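Local coordinates for bifunctional protein PutA (Bdellovibrio bacteriovorus, PDB 5UR2), which probably carries out both steps of proline oxidation to glutamate, joining a flavin-dependent proline dehydrogenase and an NAD-dependent semialdehyde dehydrogenase in one chain, at residues A646-A649 with G650-A654; G863-P866 with G867-L871; L922-G925 with N926-V929; N973-R977 with G978-A982. All blocks are in the same frame, centred on the assembly; numbering follows the deposited sequence.

The four contacts follow one another along the chain, and none touches another. Interaction 1 lies in helix 646-657, which links strands 623-638 and 661-665 of one mixed sheet, beside the predicted aldehyde dehydrogenase active site. Interactions 2 and 3, with centres about 21 Å apart, border a second mixed sheet: the former follows strand 860-863, the latter leads into strand 926-929. The centres of interactions 1 and 3 are about 24 Å apart. Interaction 4 is remote, about 46 Å from interaction 1 between centres, and follows strand 965-973, which pairs with strand 623-638. Interactions 3 and 4 both meet the second subunit, so strand 926-929 and the C-terminal residues both join the interface.

Interaction 1: A646-A649 with G650-A654; sequences AILA and GMVTA
Thr-653 grips Ala-649 O twice in the opening turns of helix 646-657, the crossover helix of a beta-alpha-beta unit of the Rossmann type between strands 623-638 and 661-665. Its amide makes the regular helical bond, while OG1 donates to the same oxygen at 2.8 Å. The two donors arrive from opposite faces of the carbonyl plane, the hydroxyl being the more tilted. A chi1 of 57° makes this possible, since it sets OG1 between the backbone N and the carbonyl carbon and so turns it back along the helix. The hydroxyl of a buried residue is thereby satisfied within its own helix.

Two apolar pairs four residues apart line other sides. In the first, Ile-647 and Met-651 run alongside one another, with CG2 of Ile-647 4.2 Å from SD of the extended Met-651 chain. Outward from these pairs, Leu-648, Met-651 and Val-652 all pack on Val-637 of strand 623-638. Thr-653 faces helices 554-570 and 587-611 instead, so the helix is wedged between the sheet and an outer helical layer. Asp-593 accepts a hydrogen bond from Ala-646 N at the start of the helix. The side chain of Ile-647 lies about 5 Å from that of Glu-746, a predicted active-site residue. On the sheet-facing side, Leu-648 and Val-652 form the second pair, side by side, with Leu-648 CD1 4.0 Å from Val-652 CG2.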
# COMPACT_ATOMS: atom_id res chain seq x y z
N ALA B 646 -16.91 -17.40 9.64
CA ALA B 646 -15.96 -16.31 9.49
C ALA B 646 -15.02 -16.53 8.30
O ALA B 646 -14.89 -15.68 7.43
CB ALA B 646 -15.17 -16.10 10.79
N ILE B 647 -14.32 -17.68 8.27
CA ILE B 647 -13.33 -17.89 7.22
C ILE B 647 -14.01 -17.97 5.85
O ILE B 647 -13.61 -17.29 4.90
CB ILE B 647 -12.48 -19.13 7.53
CG1 ILE B 647 -11.57 -18.83 8.74
CG2 ILE B 647 -11.67 -19.54 6.29
CD1 ILE B 647 -10.60 -19.97 9.15
N LEU B 648 -15.07 -18.76 5.76
CA LEU B 648 -15.88 -18.82 4.55
C LEU B 648 -16.34 -17.43 4.12
O LEU B 648 -16.20 -17.05 2.96
CB LEU B 648 -17.08 -19.75 4.79
CG LEU B 648 -18.12 -19.82 3.67
CD1 LEU B 648 -17.51 -20.38 2.39
CD2 LEU B 648 -19.35 -20.60 4.11
N ALA B 649 -16.89 -16.64 5.06
CA ALA B 649 -17.36 -15.30 4.68
C ALA B 649 -16.23 -14.39 4.22
O ALA B 649 -16.39 -13.61 3.27
CB ALA B 649 -18.11 -14.65 5.85
N GLY B 650 -15.07 -14.45 4.89
CA GLY B 650 -13.94 -13.64 4.47
C GLY B 650 -13.48 -13.96 3.05
O GLY B 650 -13.17 -13.06 2.26
N MET B 651 -13.38 -15.25 2.72
CA MET B 651 -13.00 -15.63 1.36
C MET B 651 -14.04 -15.14 0.35
O MET B 651 -13.69 -14.53 -0.67
CB MET B 651 -12.84 -17.15 1.26
CG MET B 651 -11.69 -17.77 2.05
SD MET B 651 -11.87 -19.58 2.13
CE MET B 651 -10.19 -20.11 2.40
N VAL B 652 -15.32 -15.35 0.65
CA VAL B 652 -16.38 -15.02 -0.31
C VAL B 652 -16.49 -13.51 -0.51
O VAL B 652 -16.64 -13.04 -1.64
CB VAL B 652 -17.73 -15.63 0.15
CG1 VAL B 652 -18.89 -15.12 -0.73
CG2 VAL B 652 -17.69 -17.13 0.06
N THR B 653 -16.49 -12.74 0.59
CA THR B 653 -16.67 -11.29 0.44
C THR B 653 -15.43 -10.65 -0.17
O THR B 653 -15.56 -9.70 -0.96
CB THR B 653 -17.01 -10.61 1.77
OG1 THR B 653 -15.99 -10.89 2.73
CG2 THR B 653 -18.34 -11.08 2.30
N ALA B 654 -14.23 -11.13 0.18
CA ALA B 654 -13.04 -10.57 -0.44
C ALA B 654 -13.08 -10.78 -1.95
O ALA B 654 -12.90 -9.84 -2.73
CB ALA B 654 -11.76 -11.18 0.15

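Interaction 2: G863-P866 with G867-L871; sequences GDVP and GDAKL
The carbonyl of Pro-866 receives the amide of Ala-869 over one face of its plane, the N standing well above it and away from the lone-pair directions. This bond, from Ala-869 N to Pro-866 O, is 3.1 Å long and reasonably straight at the hydrogen (161°). The methyl of Ala-869 also crowds that oxygen, its CB being 3.4 Å from Pro-866 O, and reaches towards the proline ring at CD. A second flat group, the carboxylate of Asp-868, comes up to the ring at its CB: OD1 lies 3.5 Å from Pro-866 CB. With chi1 at 66° and chi2 at -8°, the carboxylate is swung back over its own backbone and OD1 nearly eclipses CA, which brings that oxygen to the proline.

The backbone bond closes a type I beta turn from Pro-866 to Ala-869, with Gly-867 and Asp-868 at its corners. The turn bends the chain sharply after strand 860-863 and leads into the short 3-10 segment that begins at Lys-870. The apolar side chains around the turn gather on Val-865, whose two methyls serve different partners. CG1 lies 3.9 Å from Ala-869 CB, while CG2 is 4.1 Å from Leu-871 CD2, the valine and leucine crossing at about a right angle. Both of these side chains continue onto Ala-882 of the neighbouring strand 880-886. His-842 touches Pro-866, Ala-869 and Leu-871, and Gln-873 NE2 is hydrogen-bonded to the carbonyl of Gly-867.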
# COMPACT_ATOMS: atom_id res chain seq x y z
N GLY B 863 4.52 -34.89 28.96
CA GLY B 863 5.65 -34.16 29.48
C GLY B 863 6.98 -34.69 29.01
O GLY B 863 7.07 -35.86 28.60
N ASP B 864 8.01 -33.84 29.05
CA ASP B 864 9.36 -34.21 28.61
C ASP B 864 9.36 -34.85 27.23
O ASP B 864 10.07 -35.81 26.97
CB ASP B 864 10.05 -35.15 29.62
CG ASP B 864 10.69 -34.40 30.76
OD1 ASP B 864 11.63 -33.63 30.50
OD2 ASP B 864 10.27 -34.59 31.92
N VAL B 865 8.55 -34.29 26.33
CA VAL B 865 8.49 -34.80 24.96
C VAL B 865 9.73 -34.32 24.21
O VAL B 865 10.07 -33.12 24.28
CB VAL B 865 7.22 -34.32 24.26
CG1 VAL B 865 7.09 -34.93 22.86
CG2 VAL B 865 5.99 -34.65 25.10
N PRO B 866 10.45 -35.20 23.51
CA PRO B 866 11.57 -34.74 22.69
C PRO B 866 11.07 -33.84 21.58
O PRO B 866 9.99 -34.04 21.02
CB PRO B 866 12.18 -36.04 22.14
CG PRO B 866 11.77 -37.11 23.13
CD PRO B 866 10.38 -36.67 23.59
N GLY B 867 11.88 -32.83 21.25
CA GLY B 867 11.48 -31.86 20.24
C GLY B 867 11.27 -32.47 18.87
O GLY B 867 10.49 -31.95 18.07
N ASP B 868 11.95 -33.58 18.58
CA ASP B 868 11.85 -34.21 17.28
C ASP B 868 10.85 -35.35 17.24
O ASP B 868 10.68 -35.97 16.19
CB ASP B 868 13.24 -34.70 16.84
CG ASP B 868 13.78 -35.82 17.74
OD1 ASP B 868 13.18 -36.14 18.79
OD2 ASP B 868 14.85 -36.38 17.39
N ALA B 869 10.15 -35.61 18.35
CA ALA B 869 9.16 -36.68 18.40
C ALA B 869 7.98 -36.38 17.47
O ALA B 869 7.61 -35.22 17.25
CB ALA B 869 8.64 -36.87 19.82
N LYS B 870 7.37 -37.46 16.96
CA LYS B 870 6.22 -37.30 16.09
C LYS B 870 5.12 -36.47 16.75
O LYS B 870 4.52 -35.60 16.11
CB LYS B 870 5.70 -38.68 15.67
CG LYS B 870 4.49 -38.67 14.74
CD LYS B 870 3.93 -40.10 14.58
CE LYS B 870 2.78 -40.17 13.58
NZ LYS B 870 2.33 -41.59 13.39
N LEU B 871 4.88 -36.70 18.04
CA LEU B 871 3.88 -35.94 18.77
C LEU B 871 4.16 -34.45 18.72
O LEU B 871 3.23 -33.64 18.72
CB LEU B 871 3.80 -36.41 20.22
CG LEU B 871 2.88 -35.63 21.16
CD1 LEU B 871 1.43 -35.77 20.76
CD2 LEU B 871 3.06 -36.13 22.58

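Interaction 3: L922-G925 with N926-V929; sequences LEVG and NLYV
Val-924 and Leu-927 cross at about a right angle, with the CG2 methyl of the valine set against the stem of the leucine, 3.8 Å from Leu-927 CB. A chi1 of -66° places CG2 between the valine's backbone N and carbonyl carbon; there it also lies near the carbonyl oxygen of Asn-926, 3.6 Å away. Beyond this crossing, the leucine extends a branch towards Leu-922. Its CD1 comes to 3.9 Å from Leu-922 CB, so Leu-927 spans both apolar residues of the incoming loop.

That loop is the tail of a beta-alpha-beta crossover in which strand 901-908, helix 912-921 and strand 926-929 follow one another, the two strands lying parallel in the sheet. It leaves the helix at Leu-922 and bends at once through an inverse gamma turn centred on Glu-923, spanned by a weak bond of 3.2 Å from Val-924 N to Leu-922 O. The bend sends Glu-923 away from the apolar cluster, to a salt bridge with Lys-947.

The side chain of Asn-926 starts out away from the loop, yet its CB and amide lie beside the Gly-925 carbonyl. Its ND2 donates to Pro-942 O and its OD1 accepts from Gly-944 N, which holds both ends of the buried amide. Along residues 926-929, the backbone pairs in parallel with a strand of the second subunit, and Asn-926 packs there on Cys-969 of that chain.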
# COMPACT_ATOMS: atom_id res chain seq x y z
N LEU B 922 12.29 -16.26 16.05
CA LEU B 922 11.21 -17.24 15.98
C LEU B 922 10.57 -17.15 14.60
O LEU B 922 10.07 -16.08 14.23
CB LEU B 922 10.18 -17.00 17.08
CG LEU B 922 9.07 -18.06 17.14
CD1 LEU B 922 9.68 -19.45 17.30
CD2 LEU B 922 8.13 -17.74 18.30
N GLU B 923 10.58 -18.26 13.85
CA GLU B 923 10.11 -18.27 12.46
C GLU B 923 8.61 -18.58 12.41
O GLU B 923 8.18 -19.72 12.22
CB GLU B 923 10.92 -19.27 11.64
CG GLU B 923 12.41 -18.89 11.54
CD GLU B 923 13.31 -20.06 11.12
OE1 GLU B 923 12.83 -21.22 11.07
OE2 GLU B 923 14.52 -19.83 10.85
N VAL B 924 7.79 -17.53 12.58
CA VAL B 924 6.33 -17.65 12.52
C VAL B 924 5.74 -16.42 11.84
O VAL B 924 6.34 -15.34 11.80
CB VAL B 924 5.69 -17.82 13.92
CG1 VAL B 924 6.09 -19.16 14.56
CG2 VAL B 924 6.06 -16.63 14.83
N GLY B 925 4.53 -16.59 11.29
CA GLY B 925 3.85 -15.46 10.67
C GLY B 925 3.10 -14.58 11.65
O GLY B 925 2.88 -13.40 11.38
N ASN B 926 2.68 -15.14 12.78
CA ASN B 926 2.02 -14.39 13.84
C ASN B 926 2.74 -14.70 15.14
O ASN B 926 2.64 -15.82 15.66
CB ASN B 926 0.53 -14.73 13.95
CG ASN B 926 -0.30 -14.01 12.92
OD1 ASN B 926 -0.45 -14.46 11.77
ND2 ASN B 926 -0.84 -12.86 13.30
N LEU B 927 3.48 -13.72 15.63
CA LEU B 927 4.30 -13.83 16.82
C LEU B 927 3.62 -13.08 17.95
O LEU B 927 3.20 -11.93 17.77
CB LEU B 927 5.69 -13.26 16.56
CG LEU B 927 6.82 -13.61 17.50
CD1 LEU B 927 8.14 -13.68 16.70
CD2 LEU B 927 6.90 -12.60 18.61
N TYR B 928 3.54 -13.70 19.12
CA TYR B 928 2.89 -13.08 20.27
C TYR B 928 3.84 -13.01 21.45
O TYR B 928 4.58 -13.97 21.72
CB TYR B 928 1.61 -13.85 20.68
CG TYR B 928 0.56 -13.82 19.61
CD1 TYR B 928 -0.33 -12.77 19.52
CD2 TYR B 928 0.49 -14.84 18.65
CE1 TYR B 928 -1.28 -12.72 18.53
CE2 TYR B 928 -0.47 -14.81 17.67
CZ TYR B 928 -1.35 -13.75 17.61
OH TYR B 928 -2.30 -13.70 16.64
N VAL B 929 3.81 -11.89 22.17
CA VAL B 929 4.62 -11.69 23.36
C VAL B 929 3.69 -11.45 24.54
O VAL B 929 2.87 -10.52 24.52
CB VAL B 929 5.62 -10.54 23.19
CG1 VAL B 929 6.44 -10.33 24.45
CG2 VAL B 929 6.55 -10.85 22.02

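Interaction 4: N973-R977 with G978-A982; sequences NTLRR and GFAPA
Phe-979 O is approached by three groups at once. Arg-976 N donates to it at 2.9 Å along a nearly straight path (170°), Leu-975 CA makes a CA-H...O contact of 3.4 Å, and a water donates to it at 3.2 Å. The same water donates to Thr-974 O at 2.7 Å, so it bridges the two carbonyl oxygens. The return bond, from Phe-979 N to Arg-976 O, is longer at 3.2 Å and comes in from above the carbonyl plane.

These paired bonds form the antiparallel bridge of a two-residue hairpin closed by a type I' turn. Arg-977 and Gly-978 occupy its corners with positive phi (56° and 76°), as this turn requires. Leu-975 packs across the turn: CD1 reaches to within 3.3 Å of Phe-979 N, and CB lies 4.1 Å from Ala-980 CB. Nearer the end of strand 965-973, Asn-973 OD1 accepts from Leu-975 N at 2.9 Å, forming an Asx turn, while Thr-974 crosses Pro-981 obliquely.

The second subunit meets the hairpin through both polar and apolar groups. Phe-979 packs on Leu-421 of that chain, Arg-55 of the same neighbour donates to Thr-974 O, and Arg-977, bent at chi2, forms salt bridges with its Asp-58 and Asp-760. The backbone bonds thus set the shape of the turn, while the Arg-977 side chain bonds across the interface, where the two carboxylates probably balance the charge of its guanidinium group.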
# COMPACT_ATOMS: atom_id res chain seq x y z
N ASN B 973 -1.41 9.72 -23.33
CA ASN B 973 -0.77 10.92 -23.84
C ASN B 973 -1.81 12.03 -23.94
O ASN B 973 -2.82 11.87 -24.64
CB ASN B 973 -0.15 10.62 -25.21
CG ASN B 973 0.43 11.85 -25.89
OD1 ASN B 973 0.59 12.90 -25.28
ND2 ASN B 973 0.79 11.70 -27.16
N THR B 974 -1.59 13.14 -23.24
CA THR B 974 -2.55 14.25 -23.25
C THR B 974 -2.11 15.42 -24.11
O THR B 974 -2.84 16.41 -24.23
CB THR B 974 -2.80 14.74 -21.82
OG1 THR B 974 -1.58 15.30 -21.30
CG2 THR B 974 -3.28 13.60 -20.94
N LEU B 975 -0.95 15.32 -24.73
CA LEU B 975 -0.38 16.39 -25.54
C LEU B 975 -0.89 16.29 -26.97
O LEU B 975 -0.69 15.26 -27.63
CB LEU B 975 1.14 16.29 -25.46
CG LEU B 975 2.00 17.10 -26.41
CD1 LEU B 975 1.78 18.56 -26.16
CD2 LEU B 975 3.42 16.71 -26.19
N ARG B 976 -1.56 17.35 -27.46
CA ARG B 976 -2.07 17.42 -28.83
C ARG B 976 -1.82 18.82 -29.37
O ARG B 976 -2.21 19.79 -28.73
CB ARG B 976 -3.58 17.11 -28.92
CG ARG B 976 -3.96 15.70 -28.53
CD ARG B 976 -5.45 15.44 -28.71
NE ARG B 976 -5.88 14.31 -27.89
CZ ARG B 976 -7.15 13.97 -27.70
NH1 ARG B 976 -8.10 14.68 -28.27
NH2 ARG B 976 -7.46 12.92 -26.93
N ARG B 977 -1.22 18.91 -30.56
CA ARG B 977 -0.92 20.19 -31.21
C ARG B 977 -0.08 21.09 -30.31
O ARG B 977 -0.28 22.30 -30.27
CB ARG B 977 -2.18 20.94 -31.63
CG ARG B 977 -2.96 20.28 -32.70
CD ARG B 977 -2.12 20.04 -33.92
NE ARG B 977 -2.73 18.96 -34.67
CZ ARG B 977 -2.05 18.02 -35.30
NH1 ARG B 977 -0.72 18.04 -35.30
NH2 ARG B 977 -2.70 17.06 -35.94
N GLY B 978 0.86 20.49 -29.59
CA GLY B 978 1.75 21.27 -28.76
C GLY B 978 1.15 21.80 -27.48
O GLY B 978 1.72 22.72 -26.89
N PHE B 979 0.02 21.26 -27.04
CA PHE B 979 -0.59 21.68 -25.79
C PHE B 979 -1.13 20.48 -25.03
O PHE B 979 -1.70 19.56 -25.62
CB PHE B 979 -1.73 22.68 -26.01
CG PHE B 979 -2.61 22.87 -24.80
CD1 PHE B 979 -2.21 23.70 -23.76
CD2 PHE B 979 -3.83 22.21 -24.70
CE1 PHE B 979 -3.03 23.88 -22.63
CE2 PHE B 979 -4.65 22.37 -23.57
CZ PHE B 979 -4.25 23.21 -22.54
N ALA B 980 -0.96 20.51 -23.71
CA ALA B 980 -1.49 19.50 -22.83
C ALA B 980 -2.14 20.20 -21.64
O ALA B 980 -1.62 21.20 -21.16
CB ALA B 980 -0.40 18.54 -22.34
N PRO B 981 -3.28 19.70 -21.16
CA PRO B 981 -3.92 20.33 -20.00
C PRO B 981 -3.09 20.15 -18.74
O PRO B 981 -2.43 19.13 -18.55
CB PRO B 981 -5.26 19.58 -19.86
CG PRO B 981 -5.38 18.69 -21.07
CD PRO B 981 -3.99 18.49 -21.61
N ALA B 982 -3.16 21.14 -17.85
CA ALA B 982 -2.57 20.97 -16.54
C ALA B 982 -3.45 20.05 -15.69
O ALA B 982 -4.65 19.92 -15.93
CB ALA B 982 -2.39 22.31 -15.84
O HOH W 1 -4.54 18.12 -25.52